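Local coordinates for protein CSE1 (Thermus thermophilus, PDB 4AN8) that probably serves in CRISPR adaptive immunity against mobile genetic elements, as a subunit of the Cascade ribonucleoprotein complex, at residues K151-Q165 with P248-R262. Numbering follows the deposited sequence.
Sequences KATYAQAARALLVHQ and PARGVRLLDEGDGVR. With ACT (acetate ion), chain D; ACT (acetate ion), chain C.
Q165 and R250 join the two segments at one end by a pair of hydrogen bonds between the Q165 side-chain amide and the R250 backbone. The Q165 side chain folds back at chi2 (-67°) and lays its amide along that backbone. Q165 OE1 accepts from R250 N at 2.9 Å, on a lone pair in the carbonyl plane. Q165 NE2 donates to R250 O at 3.0 Å, nearly straight (163°). At the other end, A152 and V261 form a single antiparallel hydrogen-bonded bridge, with both backbone bonds made.

Y154 reaches into the turn after strand 250-256. Y154 OH donates to D256 OD1 (2.7 Å) from above the carboxylate plane. G258 N meets the same oxygen from the opposite face, closing an Asx turn. K10 NZ hydrogen-bonds Y154 OH and forms a salt bridge with D256 OD2.

The H164 ring crosses the R250 chain at about a right angle. H164 NE2 is hydrogen-bonded to Y266 OH of strand 261-273. R250 NE and NH2 grip one oxygen of an acetate, probably from the crystallisation liquor.

K151 NZ makes a salt bridge to D259 OD1, met on the syn side (2.8 Å). The lysine chain passes over one face of the R262 guanidinium, which is salt-bridged to E257. K151 CD lies only 3.5 Å from G260 CA, a tight fit at a residue without a side chain.

Apolar packing fills the middle. A157 CB touches L254 CD1 (3.9 Å) and V261 CG2, and L161 CD1 rests on V252.

Helix 154-165 thus packs nearly antiparallel (170°) to strand 250-256 of a mixed sheet. Two bonds to R250 fix the rotation of the Q165 amide. D256 OD1, gripped from both faces, ties Y154 to the turn.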
loop_
_atom_site.group_PDB
_atom_site.type_symbol
_atom_site.label_atom_id
_atom_site.label_comp_id
_atom_site.label_asym_id
_atom_site.label_seq_id
_atom_site.Cartn_x
_atom_site.Cartn_y
_atom_site.Cartn_z
ATOM N N LYS A 151 4.304 -27.471 -4.763
ATOM C CA LYS A 151 4.616 -27.415 -3.359
ATOM C C LYS A 151 5.359 -26.105 -3.049
ATOM O O LYS A 151 6.402 -25.816 -3.631
ATOM C CB LYS A 151 5.480 -28.610 -2.978
ATOM C CG LYS A 151 5.631 -28.794 -1.493
ATOM C CD LYS A 151 6.931 -29.518 -1.119
ATOM C CE LYS A 151 7.120 -30.804 -1.901
ATOM N NZ LYS A 151 8.521 -31.324 -1.833
ATOM N N ALA A 152 4.816 -25.313 -2.135
ATOM C CA ALA A 152 5.529 -24.146 -1.629
ATOM C C ALA A 152 6.637 -24.580 -0.687
ATOM O O ALA A 152 6.493 -25.571 0.030
ATOM C CB ALA A 152 4.575 -23.236 -0.898
ATOM N N THR A 153 7.737 -23.835 -0.678
ATOM C CA THR A 153 8.700 -23.959 0.410
ATOM C C THR A 153 8.091 -23.327 1.650
ATOM O O THR A 153 7.138 -22.570 1.549
ATOM C CB THR A 153 10.039 -23.228 0.132
ATOM O OG1 THR A 153 9.777 -21.830 -0.062
ATOM C CG2 THR A 153 10.745 -23.795 -1.094
ATOM N N TYR A 154 8.647 -23.625 2.815
ATOM C CA TYR A 154 8.182 -22.998 4.042
ATOM C C TYR A 154 8.197 -21.477 3.915
ATOM O O TYR A 154 7.245 -20.816 4.335
ATOM C CB TYR A 154 9.021 -23.446 5.232
ATOM C CG TYR A 154 8.916 -24.927 5.509
ATOM C CD1 TYR A 154 7.724 -25.608 5.305
ATOM C CD2 TYR A 154 10.017 -25.650 5.959
ATOM C CE1 TYR A 154 7.622 -26.962 5.551
ATOM C CE2 TYR A 154 9.925 -27.002 6.206
ATOM C CZ TYR A 154 8.720 -27.656 6.001
ATOM O OH TYR A 154 8.624 -29.005 6.258
ATOM N N ALA A 155 9.261 -20.928 3.322
ATOM C CA ALA A 155 9.396 -19.477 3.209
ATOM C C ALA A 155 8.253 -18.911 2.377
ATOM O O ALA A 155 7.670 -17.909 2.741
ATOM C CB ALA A 155 10.778 -19.071 2.620
ATOM N N GLN A 156 7.907 -19.567 1.274
ATOM C CA GLN A 156 6.817 -19.066 0.445
ATOM C C GLN A 156 5.456 -19.214 1.138
ATOM O O GLN A 156 4.592 -18.366 0.963
ATOM C CB GLN A 156 6.766 -19.751 -0.914
ATOM C CG GLN A 156 8.044 -19.720 -1.706
ATOM C CD GLN A 156 7.903 -20.489 -3.008
ATOM O OE1 GLN A 156 7.707 -21.694 -2.994
ATOM N NE2 GLN A 156 7.952 -19.777 -4.141
ATOM N N ALA A 157 5.252 -20.285 1.909
ATOM C CA ALA A 157 3.981 -20.437 2.622
ATOM C C ALA A 157 3.864 -19.388 3.720
ATOM O O ALA A 157 2.811 -18.818 3.936
ATOM C CB ALA A 157 3.818 -21.846 3.199
ATOM N N ALA A 158 4.957 -19.126 4.409
ATOM C CA ALA A 158 4.952 -18.079 5.434
ATOM C C ALA A 158 4.556 -16.734 4.824
ATOM O O ALA A 158 3.669 -16.043 5.343
ATOM C CB ALA A 158 6.306 -17.993 6.097
ATOM N N ARG A 159 5.179 -16.387 3.692
ATOM C CA ARG A 159 4.854 -15.118 3.049
ATOM C C ARG A 159 3.411 -15.040 2.528
ATOM O O ARG A 159 2.766 -14.014 2.655
ATOM C CB ARG A 159 5.869 -14.757 1.960
ATOM C CG ARG A 159 7.284 -14.576 2.534
ATOM C CD ARG A 159 8.236 -13.953 1.545
ATOM N NE ARG A 159 8.420 -14.767 0.348
ATOM C CZ ARG A 159 9.420 -15.630 0.165
ATOM N NH1 ARG A 159 10.324 -15.812 1.110
ATOM N NH2 ARG A 159 9.507 -16.320 -0.968
ATOM N N ALA A 160 2.917 -16.122 1.944
ATOM C CA ALA A 160 1.560 -16.146 1.443
ATOM C C ALA A 160 0.571 -16.021 2.621
ATOM O O ALA A 160 -0.435 -15.330 2.529
ATOM C CB ALA A 160 1.325 -17.429 0.688
ATOM N N LEU A 161 0.877 -16.682 3.735
ATOM C CA LEU A 161 0.052 -16.551 4.934
ATOM C C LEU A 161 -0.083 -15.085 5.326
ATOM O O LEU A 161 -1.178 -14.582 5.530
ATOM C CB LEU A 161 0.654 -17.349 6.084
ATOM C CG LEU A 161 -0.012 -17.196 7.459
ATOM C CD1 LEU A 161 -1.510 -17.539 7.408
ATOM C CD2 LEU A 161 0.732 -18.041 8.520
ATOM N N LEU A 162 1.047 -14.402 5.427
ATOM C CA LEU A 162 1.085 -13.033 5.895
ATOM C C LEU A 162 0.321 -12.143 4.943
ATOM O O LEU A 162 -0.426 -11.286 5.359
ATOM C CB LEU A 162 2.516 -12.533 5.953
ATOM C CG LEU A 162 3.230 -12.554 7.285
ATOM C CD1 LEU A 162 4.530 -11.733 7.092
ATOM C CD2 LEU A 162 2.356 -11.935 8.378
ATOM N N VAL A 163 0.516 -12.350 3.648
ATOM C CA VAL A 163 -0.193 -11.525 2.700
ATOM C C VAL A 163 -1.698 -11.720 2.893
ATOM O O VAL A 163 -2.451 -10.752 2.963
ATOM C CB VAL A 163 0.223 -11.842 1.245
ATOM C CG1 VAL A 163 -0.818 -11.264 0.256
ATOM C CG2 VAL A 163 1.662 -11.317 0.980
ATOM N N HIS A 164 -2.126 -12.975 2.979
ATOM C CA HIS A 164 -3.563 -13.256 3.032
ATOM C C HIS A 164 -4.241 -12.632 4.242
ATOM O O HIS A 164 -5.350 -12.137 4.135
ATOM C CB HIS A 164 -3.817 -14.771 3.008
ATOM C CG HIS A 164 -5.255 -15.147 2.826
ATOM N ND1 HIS A 164 -5.959 -14.872 1.670
ATOM C CD2 HIS A 164 -6.117 -15.800 3.641
ATOM C CE1 HIS A 164 -7.192 -15.324 1.788
ATOM N NE2 HIS A 164 -7.316 -15.889 2.978
ATOM N N GLN A 165 -3.569 -12.647 5.389
ATOM C CA GLN A 165 -4.122 -12.086 6.631
ATOM C C GLN A 165 -4.281 -10.564 6.585
ATOM O O GLN A 165 -5.099 -9.998 7.332
ATOM C CB GLN A 165 -3.255 -12.478 7.847
ATOM C CG GLN A 165 -3.178 -13.983 8.125
ATOM C CD GLN A 165 -4.525 -14.565 8.564
ATOM O OE1 GLN A 165 -5.572 -14.069 8.175
ATOM N NE2 GLN A 165 -4.494 -15.583 9.401
ATOM N N PRO A 248 -5.670 -11.481 12.753
ATOM C CA PRO A 248 -6.016 -12.806 12.218
ATOM C C PRO A 248 -7.320 -12.795 11.409
ATOM O O PRO A 248 -8.380 -13.104 11.953
ATOM C CB PRO A 248 -6.185 -13.648 13.486
ATOM C CG PRO A 248 -6.755 -12.674 14.476
ATOM C CD PRO A 248 -6.119 -11.315 14.150
ATOM N N ALA A 249 -7.248 -12.461 10.118
ATOM C CA ALA A 249 -8.456 -12.262 9.315
ATOM C C ALA A 249 -9.132 -13.570 8.916
ATOM O O ALA A 249 -10.341 -13.611 8.685
ATOM C CB ALA A 249 -8.136 -11.466 8.085
ATOM N N ARG A 250 -8.337 -14.630 8.805
ATOM C CA ARG A 250 -8.861 -15.919 8.427
ATOM C C ARG A 250 -8.260 -16.968 9.338
ATOM O O ARG A 250 -7.171 -16.768 9.861
ATOM C CB ARG A 250 -8.502 -16.223 6.974
ATOM C CG ARG A 250 -9.067 -15.207 5.961
ATOM C CD ARG A 250 -10.597 -15.404 5.740
ATOM N NE ARG A 250 -11.081 -14.500 4.695
ATOM C CZ ARG A 250 -11.424 -13.231 4.918
ATOM N NH1 ARG A 250 -11.377 -12.728 6.157
ATOM N NH2 ARG A 250 -11.836 -12.467 3.915
ATOM N N GLY A 251 -8.971 -18.086 9.522
ATOM C CA GLY A 251 -8.389 -19.241 10.181
ATOM C C GLY A 251 -7.599 -20.002 9.143
ATOM O O GLY A 251 -8.120 -20.349 8.081
ATOM N N VAL A 252 -6.328 -20.261 9.426
ATOM C CA VAL A 252 -5.506 -21.010 8.491
ATOM C C VAL A 252 -4.680 -21.986 9.281
ATOM O O VAL A 252 -4.214 -21.671 10.384
ATOM C CB VAL A 252 -4.533 -20.090 7.708
ATOM C CG1 VAL A 252 -3.590 -20.933 6.849
ATOM C CG2 VAL A 252 -5.298 -19.077 6.854
ATOM N N ARG A 253 -4.501 -23.182 8.732
ATOM C CA ARG A 253 -3.491 -24.088 9.256
ATOM C C ARG A 253 -2.748 -24.781 8.126
ATOM O O ARG A 253 -3.260 -25.752 7.536
ATOM C CB ARG A 253 -4.086 -25.146 10.179
ATOM C CG ARG A 253 -3.118 -25.518 11.270
ATOM C CD ARG A 253 -2.805 -26.990 11.307
ATOM N NE ARG A 253 -3.986 -27.810 11.540
ATOM C CZ ARG A 253 -3.968 -29.140 11.579
ATOM N NH1 ARG A 253 -2.826 -29.795 11.409
ATOM N NH2 ARG A 253 -5.087 -29.813 11.791
ATOM N N LEU A 254 -1.546 -24.288 7.839
ATOM C CA LEU A 254 -0.713 -24.892 6.803
ATOM C C LEU A 254 -0.409 -26.334 7.181
ATOM O O LEU A 254 -0.097 -26.623 8.328
ATOM C CB LEU A 254 0.590 -24.126 6.661
ATOM C CG LEU A 254 0.403 -22.639 6.438
ATOM C CD1 LEU A 254 1.762 -21.953 6.480
ATOM C CD2 LEU A 254 -0.348 -22.342 5.118
ATOM N N LEU A 255 -0.504 -27.227 6.207
ATOM C CA LEU A 255 -0.194 -28.631 6.422
ATOM C C LEU A 255 1.220 -28.965 5.883
ATOM O O LEU A 255 1.535 -28.710 4.719
ATOM C CB LEU A 255 -1.266 -29.510 5.747
ATOM C CG LEU A 255 -2.733 -29.193 6.108
ATOM C CD1 LEU A 255 -3.722 -30.220 5.492
ATOM C CD2 LEU A 255 -2.909 -29.105 7.622
ATOM N N ASP A 256 2.057 -29.543 6.737
ATOM C CA ASP A 256 3.437 -29.836 6.389
ATOM C C ASP A 256 3.531 -31.147 5.596
ATOM O O ASP A 256 3.213 -32.224 6.116
ATOM C CB ASP A 256 4.263 -29.903 7.683
ATOM C CG ASP A 256 5.745 -30.191 7.442
ATOM O OD1 ASP A 256 6.190 -30.230 6.267
ATOM O OD2 ASP A 256 6.468 -30.361 8.461
ATOM N N GLU A 257 3.957 -31.043 4.338
ATOM C CA GLU A 257 4.193 -32.211 3.478
ATOM C C GLU A 257 5.469 -32.960 3.845
ATOM O O GLU A 257 5.724 -34.031 3.326
ATOM C CB GLU A 257 4.315 -31.789 2.016
ATOM C CG GLU A 257 3.097 -31.126 1.444
ATOM C CD GLU A 257 1.921 -32.075 1.319
ATOM O OE1 GLU A 257 1.905 -32.846 0.340
ATOM O OE2 GLU A 257 1.012 -32.044 2.188
ATOM N N GLY A 258 6.277 -32.391 4.728
ATOM C CA GLY A 258 7.546 -32.997 5.090
ATOM C C GLY A 258 8.693 -32.032 4.850
ATOM O O GLY A 258 9.574 -31.866 5.707
ATOM N N ASP A 259 8.675 -31.378 3.688
ATOM C CA ASP A 259 9.656 -30.338 3.388
ATOM C C ASP A 259 9.030 -29.172 2.611
ATOM O O ASP A 259 9.726 -28.444 1.916
ATOM C CB ASP A 259 10.806 -30.916 2.582
ATOM C CG ASP A 259 10.357 -31.432 1.252
ATOM O OD1 ASP A 259 9.205 -31.148 0.875
ATOM O OD2 ASP A 259 11.145 -32.119 0.580
ATOM N N GLY A 260 7.716 -29.018 2.723
ATOM C CA GLY A 260 6.990 -27.987 2.011
ATOM C C GLY A 260 5.494 -28.036 2.295
ATOM O O GLY A 260 5.011 -28.832 3.116
ATOM N N VAL A 261 4.750 -27.184 1.598
ATOM C CA VAL A 261 3.318 -27.067 1.829
ATOM C C VAL A 261 2.561 -27.091 0.511
ATOM O O VAL A 261 2.933 -26.398 -0.437
ATOM C CB VAL A 261 2.972 -25.742 2.570
ATOM C CG1 VAL A 261 1.469 -25.513 2.572
ATOM C CG2 VAL A 261 3.538 -25.755 3.981
ATOM N N ARG A 262 1.495 -27.884 0.462
ATOM C CA ARG A 262 0.578 -27.884 -0.675
ATOM C C ARG A 262 -0.832 -27.447 -0.283
ATOM O O ARG A 262 -1.518 -26.817 -1.073
ATOM C CB ARG A 262 0.493 -29.275 -1.315
ATOM C CG ARG A 262 1.756 -29.764 -2.017
ATOM C CD ARG A 262 1.532 -31.168 -2.630
ATOM N NE ARG A 262 2.668 -31.595 -3.431
ATOM C CZ ARG A 262 3.685 -32.315 -2.971
ATOM N NH1 ARG A 262 3.709 -32.723 -1.705
ATOM N NH2 ARG A 262 4.681 -32.634 -3.784
HETATM C C ACT D . -12.377 -15.182 1.577
HETATM O O ACT D . -11.390 -14.465 1.920
HETATM O OXT ACT D . -12.274 -16.424 1.800
HETATM C CH3 ACT D . -13.606 -14.583 0.931
HETATM C C ACT C . -5.284 -12.443 -1.206
HETATM O O ACT C . -4.261 -12.802 -0.543
HETATM O OXT ACT C . -6.265 -13.263 -1.219
HETATM C CH3 ACT C . -5.332 -11.108 -1.931
HETATM O O HOH W 1 10.989 -25.461 2.536
#